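Phosphoserine phosphatase RsbX (Bacillus subtilis, PDB 3W40) dephosphorylates the phosphoserine protein RsbS and so acts as a negative regulator of sigma-B, keeping its activity low during growth and resetting it after stress. Local coordinates at residues A[44-49]-A[87-92]; A[23-28]-A[188-193]. All blocks are in the same frame, centred on the assembly; numbering follows the deposited sequence. Where two conformers were deposited one is given.

Contact 1: A[44-49]-A[87-92]. With MG (magnesium ion), chain C.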
loop_
_atom_site.group_PDB
_atom_site.type_symbol
_atom_site.label_atom_id
_atom_site.label_comp_id
_atom_site.label_asym_id
_atom_site.label_seq_id
_atom_site.Cartn_x
_atom_site.Cartn_y
_atom_site.Cartn_z
ATOM N N ASP A 44 -8.308 -1.954 -2.347
ATOM C CA ASP A 44 -9.614 -1.385 -1.982
ATOM C C ASP A 44 -10.637 -2.011 -2.949
ATOM O O ASP A 44 -10.576 -1.757 -4.172
ATOM C CB ASP A 44 -9.548 0.159 -2.073
ATOM C CG ASP A 44 -10.877 0.851 -1.675
ATOM O OD1 ASP A 44 -11.906 0.137 -1.487
ATOM O OD2 ASP A 44 -10.920 2.118 -1.592
ATOM N N GLY A 45 -11.494 -2.886 -2.427
ATOM C CA GLY A 45 -12.448 -3.581 -3.303
ATOM C C GLY A 45 -13.548 -2.657 -3.823
ATOM O O GLY A 45 -13.980 -1.722 -3.135
ATOM N N LEU A 46 -13.971 -2.901 -5.040
ATOM C CA LEU A 46 -15.115 -2.199 -5.603
ATOM C C LEU A 46 -16.387 -2.766 -4.983
ATOM O O LEU A 46 -16.370 -3.832 -4.317
ATOM C CB LEU A 46 -15.160 -2.251 -7.132
ATOM C CG LEU A 46 -14.345 -1.141 -7.826
ATOM C CD1 LEU A 46 -12.798 -1.247 -7.629
ATOM C CD2 LEU A 46 -14.674 -1.107 -9.330
ATOM N N GLY A 47 -17.513 -2.119 -5.260
ATOM C CA GLY A 47 -18.800 -2.517 -4.707
ATOM C C GLY A 47 -18.792 -2.367 -3.201
ATOM O O GLY A 47 -18.119 -1.515 -2.648
ATOM N N SER A 48 -19.574 -3.192 -2.521
ATOM C CA SER A 48 -19.819 -3.039 -1.087
ATOM C C SER A 48 -19.976 -4.392 -0.419
ATOM O O SER A 48 -19.982 -5.436 -1.088
ATOM C CB SER A 48 -21.074 -2.197 -0.824
ATOM O OG SER A 48 -22.210 -2.823 -1.341
ATOM N N GLY A 49 -20.038 -4.353 0.908
ATOM C CA GLY A 49 -20.334 -5.533 1.696
ATOM C C GLY A 49 -19.321 -6.641 1.522
ATOM O O GLY A 49 -18.139 -6.392 1.333
ATOM N N GLY A 87 -13.875 -6.578 -8.376
ATOM C CA GLY A 87 -12.628 -5.946 -8.784
ATOM C C GLY A 87 -12.096 -5.135 -7.613
ATOM O O GLY A 87 -12.742 -4.980 -6.568
ATOM N N ALA A 88 -10.886 -4.593 -7.800
ATOM C CA ALA A 88 -10.254 -3.788 -6.749
ATOM C C ALA A 88 -9.236 -2.844 -7.298
ATOM O O ALA A 88 -8.627 -3.089 -8.344
ATOM C CB ALA A 88 -9.565 -4.688 -5.718
ATOM N N THR A 89 -9.007 -1.741 -6.591
ATOM C CA THR A 89 -7.802 -0.965 -6.853
ATOM C C THR A 89 -6.694 -1.516 -5.946
ATOM O O THR A 89 -7.003 -2.050 -4.876
ATOM C CB THR A 89 -8.067 0.512 -6.638
ATOM O OG1 THR A 89 -8.463 0.745 -5.288
ATOM C CG2 THR A 89 -9.109 1.007 -7.586
ATOM N N ALA A 90 -5.442 -1.498 -6.408
ATOM C CA ALA A 90 -4.404 -2.119 -5.629
ATOM C C ALA A 90 -3.015 -1.631 -5.981
ATOM O O ALA A 90 -2.782 -1.185 -7.094
ATOM C CB ALA A 90 -4.442 -3.611 -5.895
ATOM N N SER A 91 -2.106 -1.717 -5.003
ATOM C CA SER A 91 -0.702 -1.353 -5.174
ATOM C C SER A 91 0.159 -2.399 -4.508
ATOM O O SER A 91 -0.197 -2.906 -3.390
ATOM C CB SER A 91 -0.365 -0.035 -4.495
ATOM O OG SER A 91 -1.143 0.969 -5.133
ATOM N N ILE A 92 1.229 -2.781 -5.195
ATOM C CA ILE A 92 2.125 -3.809 -4.669
ATOM C C ILE A 92 3.543 -3.283 -4.657
ATOM O O ILE A 92 4.023 -2.729 -5.670
ATOM C CB ILE A 92 2.095 -5.089 -5.524
ATOM C CG1 ILE A 92 0.663 -5.645 -5.513
ATOM C CG2 ILE A 92 2.979 -6.235 -4.862
ATOM C CD1 ILE A 92 0.448 -6.897 -6.392
HETATM MG MG MG C . -12.035 3.488 -0.426
HETATM O O HOH W 1 -13.570 2.166 0.042
HETATM O O HOH W 2 -10.875 2.870 1.170
HETATM O O HOH W 3 -13.293 3.964 -2.093
#
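Asp-44 and Thr-89 face each other as an antiparallel hydrogen-bonded pair: Asp-44 N donates to Thr-89 O at 2.8 Å and Thr-89 N donates back to Asp-44 O at 2.9 Å. That second carbonyl is crowded: Ala-88 CA lies 3.3 Å from Asp-44 O in a CA-H...O contact, and Thr-89 OG1 adds a weak, long bond. One step on, Gly-45 and Ala-88 form a non-hydrogen-bonded pair, and then Leu-46 N donates to Gly-87 O (2.9 Å), which continues the pairing past the strand end. Leu-46 folds its CD1 back over the other strand, 3.7 Å from Ala-88 CA. The pairing joins strands 37-45 and 88-96 in one sheet of the PPM-type phosphatase fold and holds the strand end that carries a metal ligand. With CG anti to the backbone N (chi1 -179°), the Asp-44 carboxylate leads away from Thr-89, and OD2 binds the magnesium ion at 2.1 Å. Asp-44 OD1 lies 3.0 Å from the oxygen of metal-bound water 1, a likely hydrogen-bond donor to it. Asp-156, Asp-189 and three waters, water 1 among them, complete the six ligands. On the face that carries Ala-88, Ile-59 of helix 49-65 packs on it, while Ser-55 of the same helix receives the N-H of Gly-87.

Contact 2: A[23-28]-A[188-193]. With MG (magnesium ion), chain C.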
loop_
_atom_site.group_PDB
_atom_site.type_symbol
_atom_site.label_atom_id
_atom_site.label_comp_id
_atom_site.label_asym_id
_atom_site.label_seq_id
_atom_site.Cartn_x
_atom_site.Cartn_y
_atom_site.Cartn_z
ATOM N N SER A 23 -19.552 -2.752 9.313
ATOM C CA SER A 23 -18.993 -3.950 9.931
ATOM C C SER A 23 -17.884 -4.567 9.109
ATOM O O SER A 23 -16.877 -4.972 9.694
ATOM C CB SER A 23 -20.101 -5.011 10.139
ATOM O OG SER A 23 -19.521 -6.229 10.521
ATOM N N ILE A 24 -18.057 -4.619 7.772
ATOM C CA ILE A 24 -17.114 -5.346 6.889
ATOM C C ILE A 24 -16.239 -4.352 6.139
ATOM O O ILE A 24 -16.743 -3.545 5.355
ATOM C CB ILE A 24 -17.852 -6.266 5.872
ATOM C CG1 ILE A 24 -18.736 -7.312 6.594
ATOM C CG2 ILE A 24 -16.942 -6.948 4.925
ATOM C CD1 ILE A 24 -17.971 -8.066 7.728
ATOM N N CYS A 25 -14.930 -4.408 6.382
ATOM C CA CYS A 25 -13.981 -3.537 5.676
ATOM C C CYS A 25 -13.854 -3.982 4.243
ATOM O O CYS A 25 -13.706 -5.171 3.953
ATOM C CB CYS A 25 -12.618 -3.671 6.349
ATOM S SG CYS A 25 -11.517 -2.321 5.848
ATOM N N GLY A 26 -13.851 -3.015 3.321
ATOM C CA GLY A 26 -13.642 -3.307 1.913
ATOM C C GLY A 26 -12.157 -3.225 1.507
ATOM O O GLY A 26 -11.829 -3.627 0.406
ATOM N N ASP A 27 -11.269 -2.725 2.396
ATOM C CA ASP A 27 -9.842 -2.589 2.113
ATOM C C ASP A 27 -9.158 -3.835 2.696
ATOM O O ASP A 27 -9.634 -4.418 3.654
ATOM C CB ASP A 27 -9.287 -1.428 2.959
ATOM C CG ASP A 27 -9.579 -0.007 2.426
ATOM O OD1 ASP A 27 -10.267 0.168 1.428
ATOM O OD2 ASP A 27 -9.088 0.947 3.123
ATOM N N SER A 28 -8.055 -4.228 2.104
ATOM C CA SER A 28 -7.210 -5.257 2.671
ATOM C C SER A 28 -5.745 -4.834 2.549
ATOM O O SER A 28 -5.391 -3.897 1.812
ATOM C CB SER A 28 -7.410 -6.646 2.005
ATOM O OG SER A 28 -8.740 -7.148 2.040
ATOM N N LYS A 188 -15.239 8.664 6.941
ATOM C CA LYS A 188 -16.134 8.708 5.769
ATOM C C LYS A 188 -16.016 7.476 4.855
ATOM O O LYS A 188 -16.963 7.124 4.166
ATOM C CB LYS A 188 -15.830 9.937 4.934
ATOM C CG LYS A 188 -16.950 10.399 4.029
ATOM C CD LYS A 188 -16.820 11.895 3.802
ATOM C CE LYS A 188 -16.893 12.680 5.132
ATOM N NZ LYS A 188 -18.250 13.225 5.416
ATOM N N ASP A 189 -14.838 6.851 4.827
ATOM C CA ASP A 189 -14.622 5.642 4.046
ATOM C C ASP A 189 -13.716 4.766 4.893
ATOM O O ASP A 189 -13.109 5.256 5.839
ATOM C CB ASP A 189 -13.900 5.982 2.751
ATOM C CG ASP A 189 -13.804 4.778 1.760
ATOM O OD1 ASP A 189 -14.508 3.740 1.985
ATOM O OD2 ASP A 189 -12.997 4.868 0.794
ATOM N N ASP A 190 -13.614 3.486 4.541
ATOM C CA ASP A 190 -12.502 2.652 5.076
ATOM C C ASP A 190 -11.175 3.353 4.815
ATOM O O ASP A 190 -11.006 3.942 3.760
ATOM C CB ASP A 190 -12.470 1.325 4.357
ATOM C CG ASP A 190 -13.758 0.505 4.560
ATOM O OD1 ASP A 190 -14.413 0.584 5.620
ATOM O OD2 ASP A 190 -14.128 -0.244 3.632
ATOM N N LEU A 191 -10.245 3.270 5.778
ATOM C CA LEU A 191 -8.990 4.009 5.656
ATOM C C LEU A 191 -7.903 3.016 6.027
ATOM O O LEU A 191 -7.913 2.501 7.155
ATOM C CB LEU A 191 -9.057 5.211 6.601
ATOM C CG LEU A 191 -7.955 6.282 6.505
ATOM C CD1 LEU A 191 -8.357 7.552 7.202
ATOM C CD2 LEU A 191 -6.603 5.846 7.027
ATOM N N THR A 192 -6.973 2.785 5.100
ATOM C CA THR A 192 -5.847 1.873 5.310
ATOM C C THR A 192 -4.571 2.529 4.861
ATOM O O THR A 192 -4.551 3.136 3.794
ATOM C CB THR A 192 -6.011 0.574 4.527
ATOM O OG1 THR A 192 -7.247 -0.046 4.889
ATOM C CG2 THR A 192 -4.906 -0.426 4.820
ATOM N N TYR A 193 -3.514 2.471 5.687
ATOM C CA TYR A 193 -2.201 2.888 5.210
ATOM C C TYR A 193 -1.107 2.042 5.805
ATOM O O TYR A 193 -1.257 1.454 6.848
ATOM C CB TYR A 193 -1.953 4.383 5.420
ATOM C CG TYR A 193 -1.968 4.913 6.838
ATOM C CD1 TYR A 193 -0.859 4.743 7.705
ATOM C CD2 TYR A 193 -3.070 5.602 7.320
ATOM C CE1 TYR A 193 -0.904 5.267 8.977
ATOM C CE2 TYR A 193 -3.100 6.183 8.553
ATOM C CZ TYR A 193 -2.016 5.981 9.421
ATOM O OH TYR A 193 -2.076 6.525 10.685
HETATM MG MG MG C . -12.035 3.488 -0.426
HETATM O O HOH W 2 -10.875 2.870 1.170
HETATM O O HOH W 4 -12.987 -0.251 1.170
HETATM O O HOH W 1 -13.570 2.166 0.042
HETATM O O HOH W 3 -13.293 3.964 -2.093
#
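Asp-190 CB sits over one face of the Asp-27 carboxylate, 3.7 Å from Asp-27 CG, and the two carboxylate planes are steeply inclined (76°). Near the plane of the Asp-27 group, OD2 offers its anti lone pair, the one away from OD1, to the hydroxyl of Thr-192, with OG1 at 2.7 Å. Thr-192 OG1 stands anti to its own carbonyl carbon (chi1 -56°), which turns the hydroxyl toward Asp-27. Cys-25 SG and Gly-26 N share one face of the Asp-190 carboxylate: SG stands almost directly above CG at 3.8 Å, while Gly-26 N, 49° out of the plane, gives a near-straight bond to OD2 (2.8 Å).

Water joins the acids where they do not meet directly. Asp-27 OD1 and Asp-190 OD2 are 4.5 Å apart; water 4 lies within hydrogen-bonding distance of both and can bridge them, which should ease their repulsion. Water 2, a ligand of the magnesium ion, donates to Asp-27 OD1 and to Asp-190 O. Asp-27 is thus a second-shell residue that orients a metal-bound water, whereas Asp-189 binds the ion itself through OD2 at 2.1 Å. An acidic cluster around metal-bound water is characteristic of the PPM phosphatase active site. Lys-22 forms a salt bridge with Asp-190 OD2, which probably offsets part of the negative charge.

The two segments meet where the two sheets of the fold face each other: strand 27-33 is the outermost strand of one, while strand 191-198 lies inside the other, between strands 10-17 and 150-154. Gln-16 of strand 10-17 reaches Thr-192 OG1, Thr-155 just beyond strand 150-154 bonds to Asp-27 OD2, and helix 49-65 holds the backbone carbonyls of Cys-25 and Gly-26 through Asn-53 and Ser-56.

In the fold
Both contacts serve the same magnesium ion and share its three water ligands, with centres about 10 Å apart. Contact 1 works within one sheet, through regular backbone pairing of strands 37-45 and 88-96, and is partly buried, its loop end running toward the surface. Contact 2 is buried and bridges the two sheets, with no strand pairing: carboxylates, a threonine hydroxyl and waters carry it. Strands 27-33 and 37-45 are neighbours in one sheet and tie the two together, with Gly-45 N probably hydrogen-bonded to Gly-26 O. Across that seam Asp-27 OD1 packs against Asp-44 CG. Each contact supplies one direct ligand, Asp-44 from a strand end and Asp-189 from the loop leading into strand 191-198.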